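Local coordinates for protein luciferase-like enzymeAMP-CoA-ligase (Zophobas atratus, PDB 4W8O) that probably activates carboxylic acids with ATP as acyl-adenylates and joins them to coenzyme A, at residues R57-L62 with S90-A95; Q63-T68 with P118-V123; K96-D101 with A180-S185. All coordinates share one frame; numbering follows the deposited sequence.

Contact 1: R57-L62 with S90-A95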
# COMPACT_ATOMS: atom_id res chain seq x y z
N ARG A 57 18.44 15.36 0.90
CA ARG A 57 19.74 15.16 1.54
C ARG A 57 20.13 13.70 1.63
O ARG A 57 21.27 13.34 1.35
CB ARG A 57 19.76 15.80 2.93
CG ARG A 57 19.79 17.31 2.89
CD ARG A 57 19.58 17.89 4.27
NE ARG A 57 19.50 19.34 4.25
CZ ARG A 57 19.26 20.09 5.32
NH1 ARG A 57 19.07 19.53 6.51
NH2 ARG A 57 19.21 21.41 5.20
N VAL A 58 19.17 12.84 2.00
CA VAL A 58 19.42 11.40 2.00
C VAL A 58 19.78 10.91 0.60
O VAL A 58 20.72 10.12 0.46
CB VAL A 58 18.21 10.62 2.56
CG1 VAL A 58 18.41 9.12 2.40
CG2 VAL A 58 18.00 10.94 4.04
N ALA A 59 19.06 11.38 -0.42
CA ALA A 59 19.31 10.98 -1.81
C ALA A 59 20.72 11.34 -2.27
O ALA A 59 21.41 10.53 -2.89
CB ALA A 59 18.29 11.61 -2.74
N LEU A 60 21.13 12.58 -1.99
CA LEU A 60 22.47 13.04 -2.38
C LEU A 60 23.55 12.19 -1.71
O LEU A 60 24.56 11.90 -2.33
CB LEU A 60 22.66 14.53 -2.04
CG LEU A 60 21.90 15.50 -2.95
CD1 LEU A 60 21.85 16.88 -2.31
CD2 LEU A 60 22.54 15.57 -4.33
N ASN A 61 23.32 11.78 -0.47
CA ASN A 61 24.27 10.91 0.20
C ASN A 61 24.23 9.48 -0.36
O ASN A 61 25.27 8.86 -0.53
CB ASN A 61 24.04 10.93 1.71
CG ASN A 61 24.53 12.21 2.35
OD1 ASN A 61 25.60 12.71 2.01
ND2 ASN A 61 23.74 12.76 3.27
N LEU A 62 23.04 8.97 -0.65
CA LEU A 62 22.91 7.66 -1.30
C LEU A 62 23.67 7.63 -2.65
O LEU A 62 24.27 6.62 -3.00
CB LEU A 62 21.44 7.29 -1.51
CG LEU A 62 20.66 6.80 -0.29
CD1 LEU A 62 19.19 6.67 -0.62
CD2 LEU A 62 21.21 5.48 0.24
N SER A 90 15.48 7.10 -2.10
CA SER A 90 15.88 6.04 -3.02
C SER A 90 15.08 6.10 -4.32
O SER A 90 15.62 5.90 -5.41
CB SER A 90 15.70 4.67 -2.36
OG SER A 90 16.62 4.51 -1.29
N SER A 91 13.78 6.37 -4.20
CA SER A 91 12.92 6.55 -5.36
C SER A 91 13.33 7.73 -6.23
O SER A 91 13.20 7.66 -7.44
CB SER A 91 11.46 6.69 -4.93
OG SER A 91 11.01 5.47 -4.37
N TYR A 92 13.85 8.81 -5.63
CA TYR A 92 14.37 9.95 -6.41
C TYR A 92 15.48 9.50 -7.36
O TYR A 92 15.62 10.05 -8.46
CB TYR A 92 14.96 11.05 -5.52
CG TYR A 92 13.99 11.82 -4.63
CD1 TYR A 92 12.62 11.86 -4.89
CD2 TYR A 92 14.47 12.56 -3.55
CE1 TYR A 92 11.76 12.58 -4.08
CE2 TYR A 92 13.62 13.29 -2.73
CZ TYR A 92 12.26 13.29 -3.00
OH TYR A 92 11.40 14.01 -2.20
N LEU A 93 16.26 8.52 -6.94
CA LEU A 93 17.36 7.99 -7.75
C LEU A 93 16.92 6.87 -8.70
O LEU A 93 17.75 6.33 -9.44
CB LEU A 93 18.47 7.48 -6.84
CG LEU A 93 19.00 8.52 -5.86
CD1 LEU A 93 20.10 7.91 -5.00
CD2 LEU A 93 19.52 9.76 -6.59
N GLY A 94 15.63 6.54 -8.69
CA GLY A 94 15.10 5.49 -9.54
C GLY A 94 15.43 4.08 -9.06
O GLY A 94 15.21 3.11 -9.79
N ALA A 95 15.96 3.95 -7.84
CA ALA A 95 16.28 2.63 -7.28
C ALA A 95 14.98 1.89 -6.91
O ALA A 95 13.92 2.51 -6.70
CB ALA A 95 17.19 2.77 -6.07

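Contact 2: Q63-T68 with P118-V123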
# COMPACT_ATOMS: atom_id res chain seq x y z
N GLN A 63 23.62 8.74 -3.36
CA GLN A 63 24.29 8.90 -4.64
C GLN A 63 25.81 8.80 -4.49
O GLN A 63 26.48 8.14 -5.28
CB GLN A 63 23.89 10.26 -5.23
CG GLN A 63 24.15 10.45 -6.71
CD GLN A 63 23.47 11.72 -7.23
OE1 GLN A 63 23.73 12.82 -6.75
NE2 GLN A 63 22.58 11.56 -8.20
N LYS A 64 26.33 9.42 -3.44
CA LYS A 64 27.76 9.36 -3.15
C LYS A 64 28.21 7.94 -2.77
O LYS A 64 29.36 7.58 -3.01
CB LYS A 64 28.12 10.35 -2.03
CG LYS A 64 27.95 11.81 -2.43
CD LYS A 64 28.24 12.76 -1.28
CE LYS A 64 28.19 14.20 -1.75
NZ LYS A 64 28.32 15.18 -0.64
N LYS A 65 27.29 7.16 -2.19
CA LYS A 65 27.56 5.75 -1.89
C LYS A 65 27.49 4.84 -3.12
O LYS A 65 27.71 3.63 -3.01
CB LYS A 65 26.58 5.21 -0.84
CG LYS A 65 26.71 5.79 0.55
CD LYS A 65 25.64 5.16 1.44
CE LYS A 65 25.84 5.48 2.90
NZ LYS A 65 27.03 4.85 3.50
N GLY A 66 27.15 5.41 -4.27
CA GLY A 66 27.14 4.67 -5.53
C GLY A 66 25.80 4.07 -5.92
O GLY A 66 25.75 3.24 -6.83
N ILE A 67 24.72 4.49 -5.25
CA ILE A 67 23.37 4.02 -5.56
C ILE A 67 22.88 4.60 -6.88
O ILE A 67 22.98 5.80 -7.12
CB ILE A 67 22.36 4.37 -4.44
CG1 ILE A 67 22.70 3.63 -3.14
CG2 ILE A 67 20.92 4.06 -4.85
CD1 ILE A 67 22.56 2.13 -3.19
N THR A 68 22.34 3.73 -7.73
CA THR A 68 21.74 4.15 -8.99
C THR A 68 20.45 3.37 -9.18
O THR A 68 20.06 2.56 -8.33
CB THR A 68 22.68 3.90 -10.19
OG1 THR A 68 22.91 2.50 -10.34
CG2 THR A 68 24.02 4.62 -9.98
N PRO A 118 19.50 -6.97 -1.59
CA PRO A 118 19.61 -5.51 -1.57
C PRO A 118 21.03 -4.99 -1.37
O PRO A 118 21.87 -5.68 -0.79
CB PRO A 118 18.70 -5.10 -0.41
CG PRO A 118 18.63 -6.29 0.48
CD PRO A 118 19.00 -7.51 -0.32
N ARG A 119 21.27 -3.78 -1.85
CA ARG A 119 22.57 -3.14 -1.68
C ARG A 119 22.66 -2.48 -0.32
O ARG A 119 23.71 -2.43 0.29
CB ARG A 119 22.79 -2.11 -2.76
CG ARG A 119 24.11 -1.41 -2.62
CD ARG A 119 24.57 -0.88 -3.94
NE ARG A 119 25.72 -0.01 -3.80
CZ ARG A 119 26.34 0.55 -4.83
NH1 ARG A 119 25.91 0.32 -6.07
NH2 ARG A 119 27.38 1.35 -4.62
N ILE A 120 21.54 -1.94 0.14
CA ILE A 120 21.46 -1.32 1.44
C ILE A 120 20.15 -1.76 2.06
O ILE A 120 19.15 -1.94 1.34
CB ILE A 120 21.44 0.21 1.36
CG1 ILE A 120 22.78 0.75 0.86
CG2 ILE A 120 21.12 0.82 2.72
CD1 ILE A 120 22.75 2.21 0.47
N ILE A 121 20.17 -1.93 3.37
CA ILE A 121 18.93 -2.09 4.13
C ILE A 121 18.90 -1.12 5.31
O ILE A 121 19.82 -1.09 6.14
CB ILE A 121 18.69 -3.55 4.60
CG1 ILE A 121 17.49 -3.62 5.54
CG2 ILE A 121 19.91 -4.12 5.30
CD1 ILE A 121 16.89 -5.00 5.65
N PHE A 122 17.86 -0.30 5.35
CA PHE A 122 17.56 0.57 6.50
C PHE A 122 16.74 -0.23 7.51
O PHE A 122 15.72 -0.83 7.15
CB PHE A 122 16.78 1.81 6.06
CG PHE A 122 17.60 2.81 5.28
CD1 PHE A 122 17.86 2.61 3.93
CD2 PHE A 122 18.11 3.94 5.89
CE1 PHE A 122 18.62 3.53 3.21
CE2 PHE A 122 18.87 4.86 5.18
CZ PHE A 122 19.13 4.65 3.83
N VAL A 123 17.17 -0.20 8.77
CA VAL A 123 16.57 -1.04 9.81
C VAL A 123 16.34 -0.29 11.12
O VAL A 123 17.19 0.47 11.57
CB VAL A 123 17.45 -2.28 10.07
CG1 VAL A 123 18.74 -1.90 10.76
CG2 VAL A 123 16.70 -3.32 10.90

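Contact 3: K96-D101 with A180-S185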
# COMPACT_ATOMS: atom_id res chain seq x y z
N LYS A 96 15.07 0.57 -6.85
CA LYS A 96 13.94 -0.29 -6.51
C LYS A 96 13.81 -0.30 -4.99
O LYS A 96 14.80 -0.56 -4.30
CB LYS A 96 14.17 -1.72 -7.02
CG LYS A 96 14.14 -1.88 -8.53
CD LYS A 96 15.49 -1.73 -9.21
CE LYS A 96 15.34 -1.59 -10.72
NZ LYS A 96 14.95 -0.22 -11.16
N VAL A 97 12.62 -0.04 -4.48
CA VAL A 97 12.38 -0.05 -3.03
C VAL A 97 11.47 -1.19 -2.62
O VAL A 97 10.51 -1.52 -3.33
CB VAL A 97 11.81 1.28 -2.48
CG1 VAL A 97 12.77 2.42 -2.76
CG2 VAL A 97 10.42 1.59 -3.05
N VAL A 98 11.78 -1.79 -1.47
CA VAL A 98 11.04 -2.94 -0.97
C VAL A 98 11.08 -2.97 0.56
O VAL A 98 12.10 -2.69 1.17
CB VAL A 98 11.58 -4.27 -1.56
CG1 VAL A 98 13.04 -4.50 -1.20
CG2 VAL A 98 10.72 -5.45 -1.11
N ASN A 99 9.96 -3.33 1.17
CA ASN A 99 9.85 -3.38 2.62
C ASN A 99 9.71 -4.80 3.15
O ASN A 99 9.03 -5.64 2.55
CB ASN A 99 8.67 -2.52 3.07
CG ASN A 99 8.80 -1.09 2.60
OD1 ASN A 99 9.47 -0.29 3.23
ND2 ASN A 99 8.18 -0.77 1.45
N LEU A 100 10.37 -5.07 4.28
CA LEU A 100 10.23 -6.33 5.00
C LEU A 100 9.40 -6.12 6.26
O LEU A 100 9.39 -5.03 6.83
CB LEU A 100 11.59 -6.87 5.39
CG LEU A 100 12.62 -6.99 4.28
CD1 LEU A 100 13.91 -7.51 4.86
CD2 LEU A 100 12.14 -7.88 3.14
N ASP A 101 8.71 -7.17 6.70
CA ASP A 101 7.89 -7.11 7.90
C ASP A 101 8.77 -7.46 9.10
O ASP A 101 9.33 -8.55 9.15
CB ASP A 101 6.73 -8.11 7.80
CG ASP A 101 5.63 -7.88 8.84
OD1 ASP A 101 5.87 -7.26 9.90
OD2 ASP A 101 4.49 -8.35 8.58
N ALA A 180 9.92 -0.03 -9.94
CA ALA A 180 10.01 1.03 -8.95
C ALA A 180 9.83 0.51 -7.52
O ALA A 180 10.57 0.91 -6.62
CB ALA A 180 8.97 2.10 -9.24
N VAL A 181 8.85 -0.37 -7.33
CA VAL A 181 8.47 -0.90 -6.02
C VAL A 181 8.26 -2.41 -6.13
O VAL A 181 7.72 -2.89 -7.15
CB VAL A 181 7.15 -0.27 -5.52
CG1 VAL A 181 6.81 -0.74 -4.12
CG2 VAL A 181 7.20 1.24 -5.55
N MET A 182 8.65 -3.15 -5.09
CA MET A 182 8.41 -4.60 -5.02
C MET A 182 7.59 -5.00 -3.78
O MET A 182 7.65 -4.33 -2.76
CB MET A 182 9.72 -5.39 -5.06
CG MET A 182 10.46 -5.30 -6.39
SD MET A 182 11.93 -6.33 -6.55
CE MET A 182 13.02 -5.51 -5.40
N PHE A 183 6.81 -6.07 -3.93
CA PHE A 183 6.10 -6.72 -2.83
C PHE A 183 6.34 -8.22 -2.95
O PHE A 183 7.06 -8.67 -3.86
CB PHE A 183 4.59 -6.40 -2.87
CG PHE A 183 4.29 -4.93 -2.71
CD1 PHE A 183 4.21 -4.36 -1.45
CD2 PHE A 183 4.09 -4.12 -3.82
CE1 PHE A 183 3.94 -3.00 -1.30
CE2 PHE A 183 3.84 -2.77 -3.68
CZ PHE A 183 3.75 -2.21 -2.41
N PHE A 184 5.78 -9.00 -2.04
CA PHE A 184 6.02 -10.43 -2.02
C PHE A 184 4.74 -11.23 -2.15
O PHE A 184 3.76 -10.94 -1.47
CB PHE A 184 6.76 -10.80 -0.75
CG PHE A 184 8.11 -10.16 -0.65
CD1 PHE A 184 9.16 -10.61 -1.43
CD2 PHE A 184 8.32 -9.08 0.20
CE1 PHE A 184 10.41 -10.02 -1.35
CE2 PHE A 184 9.57 -8.49 0.28
CZ PHE A 184 10.61 -8.96 -0.49
N SER A 185 4.76 -12.22 -3.04
CA SER A 185 3.61 -13.04 -3.33
C SER A 185 3.26 -13.90 -2.14
O SER A 185 4.09 -14.13 -1.27
CB SER A 185 3.86 -13.92 -4.56
OG SER A 185 4.81 -14.94 -4.28
O HOH W 1 7.44 -3.22 -0.17

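Contact 1: R57-L62 with S90-A95
L93 pushes its branched end against helix 48-64, where A59 and L62 receive it one helical turn apart. Its chain runs straight out (chi2 180°), which carries CD1 to the helix backbone: L93 CD1 lies 3.6 Å from A59 O and 3.8 Å from L62 CB. In this close-packed part no hydrogen bond crosses between the segments; methyls meet carbon, a carbonyl oxygen and a hydroxyl. Beside it, the methyl of A59 meets the Y92 ring at its edge, near the ring plane, with A59 CB 4.0 Å from Y92 CD2. The ring's hydroxyl goes on to S55. L62 CD1 comes to 3.4 Å from S90 OG, a hydroxyl already bonded to P86 O, so the methyl touches a polar group whose need is met. The other flank of the helix is looser and partly open to solvent: R57 NE makes a salt bridge with E166, and N61 ND2 bonds M159 O. The second helix is closed by a Schellman motif at G94, A95 N bonding S90 O. Helix 85-92 connects the neighbouring parallel strands 72-76 and 96-99, so the contact packs helix 48-64 against the helix of a beta-alpha-beta crossover.

Contact 2: Q63-T68 with P118-V123
R119 NH2 donates to K65 O across 2.8 Å, a short but weak bond, since the N-H...O angle is only 117° and the oxygen lies obliquely to the guanidinium. The other terminal nitrogen, NH1, is 3.0 Å from G66 O and forms a salt bridge with D71, whose OD2 also accepts from T68 N; this second anchor probably fixes how the guanidinium is turned. R119 gets there stretched out, CG anti to the backbone N (chi1 179°), and the extended chain carries the guanidinium out to G66 C and I67 N, which lie over one of its faces. I67 N stands 4.1 Å above its plane, toward the rim. With no side chain on G66, the guanidinium can lie close against the backbone.

The turn that supplies these carbonyls is the Schellman motif that ends helix 48-64, with G66 at positive phi and G66 N bonded to Q63 O. It rests on the start of strand 120-124, which runs parallel to both its neighbours, 72-76 and 143-147, in the mixed eight-stranded sheet.

Nearer the strand the contact becomes apolar. The I67 and R119 side chains run antiparallel alongside each other, bringing I67 CD1 to 3.7 Å from R119 CD. The same methyl touches I120 CD1, also at 3.7 Å, where the two buried isoleucines meet at a slant. K65 lies at the solvent-exposed side: its CD comes to 4.2 Å from I120 CD1, while NZ continues past to a salt bridge with E143 on strand 143-147.

Contact 3: K96-D101 with A180-S185
V97 is bonded to the neighbouring strand through both its N-H and its C=O: V97 N donates to A180 O at 3.1 Å, nearly straight at 167°, and V97 O accepts from M182 N at 3.0 Å. This is the pattern of parallel strands, one residue reaching two partners two positions apart. Beyond it the strands, which run 29° apart, no longer bond directly. A water bridges the widening seam, accepting from N99 N at 2.9 Å and donating to M182 O at 2.8 Å.

The side chain of V98 can be followed outward on the face it shares with M182. Its CB stands 4.1 Å from M182 CB, and the valine also touches V72 of the adjoining strand. CG2, anti to the backbone N because chi1 is 61°, lies beside M182 CB as well, and points along the strand to F184, meeting CE2 of that ring at 3.5 Å. The valine crosses F184 at about a right angle. The same ring carbon, F184 CE2, has N99 O 3.7 Å away at the edge, in the ring plane, and L100 CD2 3.9 Å away, arriving obliquely. With an alanine at F184, V98 CG2 and L100 CD2 would probably lose their common apolar partner and a gap would open beside the water-bridged seam.

On the other face, V97 CG2 and V181 CG2 meet at a slant; helix 85-92 lies over V97, and M231 of helix 228-239 touches V181. After F184 the strand enters the SSGTTGLPK stretch, with S185 OG bonded to K193 N. A parallel strand feeding this signature is characteristic of ANL adenylating enzymes, in which the loop binds the ATP phosphates.

Contacts 1 and 2 adjoin, their centres about 8 Å apart: both use helix 48-64, and their segments alternate along the chain. L62 O probably accepts a hydrogen bond from I67 N (3.1 Å), and L62 CD2 packs on I120 CD1 at 3.6 Å. Contact 3 lies deeper, its centre about 17 Å from that of contact 1 and about 15 Å from that of contact 2. S90 CB meets V97 CG1 at 3.7 Å, linking helix 85-92 to the strand that follows it; I121 CD1 and L100 CD1, 4.0 Å apart, link contacts 2 and 3. Contact 3 leads toward the pocket: S186, directly after 180-185, lines the site occupied by a polyethylene glycol.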